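Local coordinates for protein carbohydrate deacetylase Agd3 (Neosartorya fumigata, PDB 6NWZ) that probably removes N-acetyl groups from the exopolysaccharide galactosaminogalactan, as a zinc-binding carbohydrate esterase required for Aspergillus fumigatus biofilm formation, at residues A[466-478]-A[599-611]. Sequence-based numbering, arbitrary orientation.
Sequences NQQNAMWPYFTTV and ENFLARYQRDQCG
Trp472 sets one indole face against Tyr605 of helix 594-607 in a T-shaped pair: the phenol ring presents its edge, CD1 of Tyr605 standing 3.4 Å from CD2 of Trp472, and the planes meet at 90°. CA of Tyr605 makes a CH-pi contact over the same face, at the five-membered ring, while CB of Asn469 lies over the other. Tryptophan suits this place because its rim is polar at one point: NE1 of Trp472 gives a nearly straight hydrogen bond (171°) to OD2 of Asp608, 2.8 Å away, in the indole plane and on the oxygen's anti side. That oxygen's syn side takes NE of Arg604 at 2.6 Å, a salt bridge one helical turn back. Asp608 thus ties indole to guanidinium, whose positive charge probably favours its carboxylate form. Arginine also offers a flat surface, over which CB and CG of Met471 pack, CG 3.6 Å from NH1 of Arg604. Tyr605 has its CG anti to the backbone N (chi1 167°), which turns the ring so that its edge meets Trp472 and one face receives the inclined edge of Phe475, CE2 over the centre, while NE2 of Gln609 lies over the opposite face. Phe475 CZ meets CD1 of Leu602 at 3.7 Å. Pro473, compact and apolar, packs its CD against CD1 of Phe601, 3.9 Å away. The contact sets helix 594-607 against the turn leading into strand 474-475, which pairs antiparallel with strand 487-492; Phe601 reaches that strand, while Met471 touches helix 34-47, where Arg604 NH2 hydrogen-bonds to the backbone O of Asn45.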
loop_
_atom_site.group_PDB
_atom_site.type_symbol
_atom_site.label_atom_id
_atom_site.label_comp_id
_atom_site.label_asym_id
_atom_site.label_seq_id
_atom_site.Cartn_x
_atom_site.Cartn_y
_atom_site.Cartn_z
ATOM N N ASN A 466 8.382 10.493 -0.905
ATOM C CA ASN A 466 9.689 10.229 -1.491
ATOM C C ASN A 466 9.610 10.342 -3.008
ATOM O O ASN A 466 8.734 9.748 -3.642
ATOM C CB ASN A 466 10.187 8.841 -1.075
ATOM C CG ASN A 466 11.608 8.566 -1.540
ATOM O OD1 ASN A 466 11.831 8.160 -2.679
ATOM N ND2 ASN A 466 12.574 8.779 -0.654
ATOM N N GLN A 467 10.522 11.119 -3.587
ATOM C CA GLN A 467 10.514 11.393 -5.018
ATOM C C GLN A 467 11.400 10.442 -5.816
ATOM O O GLN A 467 11.572 10.644 -7.022
ATOM C CB GLN A 467 10.939 12.840 -5.278
ATOM C CG GLN A 467 9.970 13.867 -4.728
ATOM C CD GLN A 467 8.556 13.643 -5.222
ATOM O OE1 GLN A 467 7.604 13.656 -4.444
ATOM N NE2 GLN A 467 8.411 13.438 -6.525
ATOM N N GLN A 468 11.963 9.414 -5.177
ATOM C CA GLN A 468 12.803 8.450 -5.872
ATOM C C GLN A 468 12.189 7.060 -5.956
ATOM O O GLN A 468 12.552 6.299 -6.858
ATOM C CB GLN A 468 14.181 8.340 -5.197
ATOM C CG GLN A 468 14.447 9.345 -4.075
ATOM C CD GLN A 468 14.544 10.778 -4.566
ATOM O OE1 GLN A 468 14.826 11.029 -5.737
ATOM N NE2 GLN A 468 14.296 11.727 -3.670
ATOM N N ASN A 469 11.279 6.714 -5.049
ATOM C CA ASN A 469 10.656 5.396 -5.034
ATOM C C ASN A 469 9.452 5.459 -4.109
ATOM O O ASN A 469 9.585 5.848 -2.946
ATOM C CB ASN A 469 11.638 4.318 -4.565
ATOM C CG ASN A 469 11.093 2.909 -4.743
ATOM O OD1 ASN A 469 9.893 2.660 -4.611
ATOM N ND2 ASN A 469 11.984 1.977 -5.049
ATOM N N ALA A 470 8.286 5.077 -4.630
ATOM C CA ALA A 470 7.063 5.167 -3.843
ATOM C C ALA A 470 7.116 4.272 -2.613
ATOM O O ALA A 470 6.449 4.551 -1.609
ATOM C CB ALA A 470 5.862 4.803 -4.710
ATOM N N MET A 471 7.900 3.198 -2.671
ATOM C CA MET A 471 8.010 2.256 -1.566
ATOM C C MET A 471 8.865 2.782 -0.422
ATOM O O MET A 471 9.023 2.076 0.580
ATOM C CB MET A 471 8.580 0.926 -2.071
ATOM C CG MET A 471 7.800 0.313 -3.229
ATOM S SD MET A 471 6.170 -0.323 -2.777
ATOM C CE MET A 471 5.256 0.015 -4.278
ATOM N N TRP A 472 9.411 4.003 -0.541
ATOM C CA TRP A 472 10.307 4.570 0.455
ATOM C C TRP A 472 9.632 5.703 1.221
ATOM O O TRP A 472 8.763 6.399 0.686
ATOM C CB TRP A 472 11.590 5.114 -0.187
ATOM C CG TRP A 472 12.415 4.085 -0.893
ATOM C CD1 TRP A 472 12.253 2.731 -0.855
ATOM C CD2 TRP A 472 13.532 4.331 -1.752
ATOM N NE1 TRP A 472 13.203 2.118 -1.637
ATOM C CE2 TRP A 472 14.000 3.079 -2.199
ATOM C CE3 TRP A 472 14.182 5.489 -2.188
ATOM C CZ2 TRP A 472 15.088 2.954 -3.057
ATOM C CZ3 TRP A 472 15.260 5.362 -3.040
ATOM C CH2 TRP A 472 15.703 4.104 -3.464
ATOM N N PRO A 473 10.010 5.913 2.477
ATOM C CA PRO A 473 9.553 7.101 3.196
ATOM C C PRO A 473 10.381 8.318 2.808
ATOM O O PRO A 473 11.482 8.212 2.267
ATOM C CB PRO A 473 9.776 6.726 4.664
ATOM C CG PRO A 473 10.976 5.827 4.614
ATOM C CD PRO A 473 10.846 5.042 3.326
ATOM N N TYR A 474 9.814 9.488 3.085
ATOM C CA TYR A 474 10.500 10.753 2.874
ATOM C C TYR A 474 11.321 11.095 4.113
ATOM O O TYR A 474 10.893 10.844 5.242
ATOM C CB TYR A 474 9.494 11.866 2.569
ATOM C CG TYR A 474 10.069 13.265 2.622
ATOM C CD1 TYR A 474 10.721 13.813 1.526
ATOM C CD2 TYR A 474 9.953 14.042 3.770
ATOM C CE1 TYR A 474 11.250 15.094 1.575
ATOM C CE2 TYR A 474 10.479 15.323 3.828
ATOM C CZ TYR A 474 11.125 15.844 2.727
ATOM O OH TYR A 474 11.646 17.118 2.784
ATOM N N PHE A 475 12.508 11.651 3.896
ATOM C CA PHE A 475 13.405 12.030 4.981
ATOM C C PHE A 475 13.570 13.543 4.976
ATOM O O PHE A 475 13.936 14.130 3.950
ATOM C CB PHE A 475 14.759 11.333 4.850
ATOM C CG PHE A 475 14.699 9.850 5.084
ATOM C CD1 PHE A 475 14.613 9.343 6.372
ATOM C CD2 PHE A 475 14.710 8.963 4.018
ATOM C CE1 PHE A 475 14.551 7.977 6.598
ATOM C CE2 PHE A 475 14.647 7.592 4.234
ATOM C CZ PHE A 475 14.569 7.100 5.527
ATOM N N THR A 476 13.297 14.167 6.118
ATOM C CA THR A 476 13.359 15.619 6.214
ATOM C C THR A 476 14.789 16.109 6.027
ATOM O O THR A 476 15.759 15.418 6.351
ATOM C CB THR A 476 12.819 16.088 7.565
ATOM O OG1 THR A 476 13.687 15.634 8.611
ATOM C CG2 THR A 476 11.424 15.539 7.795
ATOM N N THR A 477 14.913 17.319 5.492
ATOM C CA THR A 477 16.206 17.919 5.216
ATOM C C THR A 477 16.273 19.299 5.851
ATOM O O THR A 477 15.246 19.950 6.069
ATOM C CB THR A 477 16.458 18.032 3.713
ATOM O OG1 THR A 477 15.523 18.955 3.146
ATOM C CG2 THR A 477 16.286 16.676 3.045
ATOM N N VAL A 478 17.499 19.739 6.147
ATOM C CA VAL A 478 17.692 21.067 6.721
ATOM C C VAL A 478 17.210 22.137 5.752
ATOM O O VAL A 478 16.659 23.168 6.160
ATOM C CB VAL A 478 19.171 21.273 7.106
ATOM C CG1 VAL A 478 19.394 22.680 7.626
ATOM C CG2 VAL A 478 19.593 20.256 8.146
ATOM N N GLU A 599 9.283 0.983 10.783
ATOM C CA GLU A 599 10.459 0.121 10.719
ATOM C C GLU A 599 10.570 -0.564 9.361
ATOM O O GLU A 599 11.643 -0.571 8.747
ATOM C CB GLU A 599 10.403 -0.913 11.849
ATOM C CG GLU A 599 11.444 -2.021 11.768
ATOM C CD GLU A 599 12.855 -1.526 12.010
ATOM O OE1 GLU A 599 13.014 -0.379 12.482
ATOM O OE2 GLU A 599 13.807 -2.284 11.727
ATOM N N ASN A 600 9.472 -1.148 8.875
ATOM C CA ASN A 600 9.516 -1.841 7.588
ATOM C C ASN A 600 9.776 -0.873 6.439
ATOM O O ASN A 600 10.444 -1.229 5.462
ATOM C CB ASN A 600 8.216 -2.610 7.352
ATOM C CG ASN A 600 7.961 -3.663 8.409
ATOM O OD1 ASN A 600 8.812 -3.925 9.261
ATOM N ND2 ASN A 600 6.786 -4.283 8.354
ATOM N N PHE A 601 9.247 0.351 6.527
ATOM C CA PHE A 601 9.554 1.357 5.516
ATOM C C PHE A 601 11.041 1.686 5.506
ATOM O O PHE A 601 11.632 1.906 4.441
ATOM C CB PHE A 601 8.729 2.621 5.755
ATOM C CG PHE A 601 7.481 2.700 4.926
ATOM C CD1 PHE A 601 7.554 2.906 3.558
ATOM C CD2 PHE A 601 6.232 2.586 5.517
ATOM C CE1 PHE A 601 6.401 2.987 2.790
ATOM C CE2 PHE A 601 5.077 2.668 4.758
ATOM C CZ PHE A 601 5.161 2.867 3.392
ATOM N N LEU A 602 11.665 1.721 6.685
ATOM C CA LEU A 602 13.101 1.973 6.750
ATOM C C LEU A 602 13.893 0.781 6.226
ATOM O O LEU A 602 14.845 0.952 5.456
ATOM C CB LEU A 602 13.512 2.300 8.183
ATOM C CG LEU A 602 14.945 2.797 8.355
ATOM C CD1 LEU A 602 15.133 4.154 7.694
ATOM C CD2 LEU A 602 15.285 2.867 9.825
ATOM N N ALA A 603 13.511 -0.433 6.629
ATOM C CA ALA A 603 14.219 -1.624 6.170
ATOM C C ALA A 603 14.078 -1.806 4.664
ATOM O O ALA A 603 15.040 -2.189 3.987
ATOM C CB ALA A 603 13.707 -2.856 6.913
ATOM N N ARG A 604 12.886 -1.547 4.122
ATOM C CA ARG A 604 12.711 -1.590 2.673
ATOM C C ARG A 604 13.649 -0.609 1.989
ATOM O O ARG A 604 14.315 -0.948 1.003
ATOM C CB ARG A 604 11.261 -1.284 2.305
ATOM C CG ARG A 604 11.047 -0.996 0.823
ATOM C CD ARG A 604 11.332 -2.229 -0.017
ATOM N NE ARG A 604 11.614 -1.898 -1.410
ATOM C CZ ARG A 604 10.778 -2.119 -2.419
ATOM N NH1 ARG A 604 9.597 -2.675 -2.197
ATOM N NH2 ARG A 604 11.127 -1.787 -3.653
ATOM N N TYR A 605 13.723 0.615 2.510
ATOM C CA TYR A 605 14.587 1.622 1.908
ATOM C C TYR A 605 16.053 1.220 2.001
ATOM O O TYR A 605 16.831 1.464 1.071
ATOM C CB TYR A 605 14.351 2.976 2.577
ATOM C CG TYR A 605 15.397 4.011 2.243
ATOM C CD1 TYR A 605 15.327 4.747 1.068
ATOM C CD2 TYR A 605 16.459 4.255 3.107
ATOM C CE1 TYR A 605 16.287 5.694 0.760
ATOM C CE2 TYR A 605 17.423 5.200 2.807
ATOM C CZ TYR A 605 17.331 5.916 1.635
ATOM O OH TYR A 605 18.289 6.855 1.340
ATOM N N GLN A 606 16.449 0.591 3.110
ATOM C CA GLN A 606 17.862 0.300 3.327
ATOM C C GLN A 606 18.337 -0.871 2.476
ATOM O O GLN A 606 19.370 -0.776 1.805
ATOM C CB GLN A 606 18.121 0.035 4.808
ATOM C CG GLN A 606 18.133 1.294 5.655
ATOM C CD GLN A 606 18.490 1.016 7.097
ATOM O OE1 GLN A 606 18.437 -0.126 7.555
ATOM N NE2 GLN A 606 18.864 2.061 7.825
ATOM N N ARG A 607 17.594 -1.982 2.478
ATOM C CA ARG A 607 18.000 -3.134 1.678
ATOM C C ARG A 607 17.972 -2.843 0.184
ATOM O O ARG A 607 18.647 -3.539 -0.581
ATOM C CB ARG A 607 17.116 -4.345 1.984
ATOM C CG ARG A 607 15.671 -4.198 1.561
ATOM C CD ARG A 607 14.928 -5.513 1.720
ATOM N NE ARG A 607 13.501 -5.361 1.460
ATOM C CZ ARG A 607 12.602 -5.088 2.399
ATOM N NH1 ARG A 607 12.985 -4.944 3.659
ATOM N NH2 ARG A 607 11.324 -4.959 2.080
ATOM N N ASP A 608 17.207 -1.839 -0.252
ATOM C CA ASP A 608 17.231 -1.450 -1.657
ATOM C C ASP A 608 18.537 -0.765 -2.039
ATOM O O ASP A 608 18.838 -0.652 -3.231
ATOM C CB ASP A 608 16.046 -0.533 -1.978
ATOM C CG ASP A 608 14.721 -1.279 -2.057
ATOM O OD1 ASP A 608 14.713 -2.527 -1.956
ATOM O OD2 ASP A 608 13.679 -0.609 -2.222
ATOM N N GLN A 609 19.312 -0.306 -1.059
ATOM C CA GLN A 609 20.609 0.305 -1.319
ATOM C C GLN A 609 21.747 -0.706 -1.366
ATOM O O GLN A 609 22.873 -0.329 -1.704
ATOM C CB GLN A 609 20.925 1.362 -0.252
ATOM C CG GLN A 609 19.768 2.293 0.082
ATOM C CD GLN A 609 19.299 3.105 -1.109
ATOM O OE1 GLN A 609 20.083 3.440 -1.998
ATOM N NE2 GLN A 609 18.011 3.424 -1.134
ATOM N N CYS A 610 21.490 -1.972 -1.033
ATOM C CA CYS A 610 22.529 -2.992 -1.040
ATOM C C CYS A 610 22.730 -3.633 -2.406
ATOM O O CYS A 610 23.744 -4.309 -2.611
ATOM C CB CYS A 610 22.204 -4.090 -0.021
ATOM S SG CYS A 610 22.215 -3.570 1.714
ATOM N N GLY A 611 21.799 -3.446 -3.337
ATOM C CA GLY A 611 21.890 -4.115 -4.619
ATOM C C GLY A 611 21.833 -5.625 -4.491
ATOM O O GLY A 611 22.726 -6.329 -4.972
#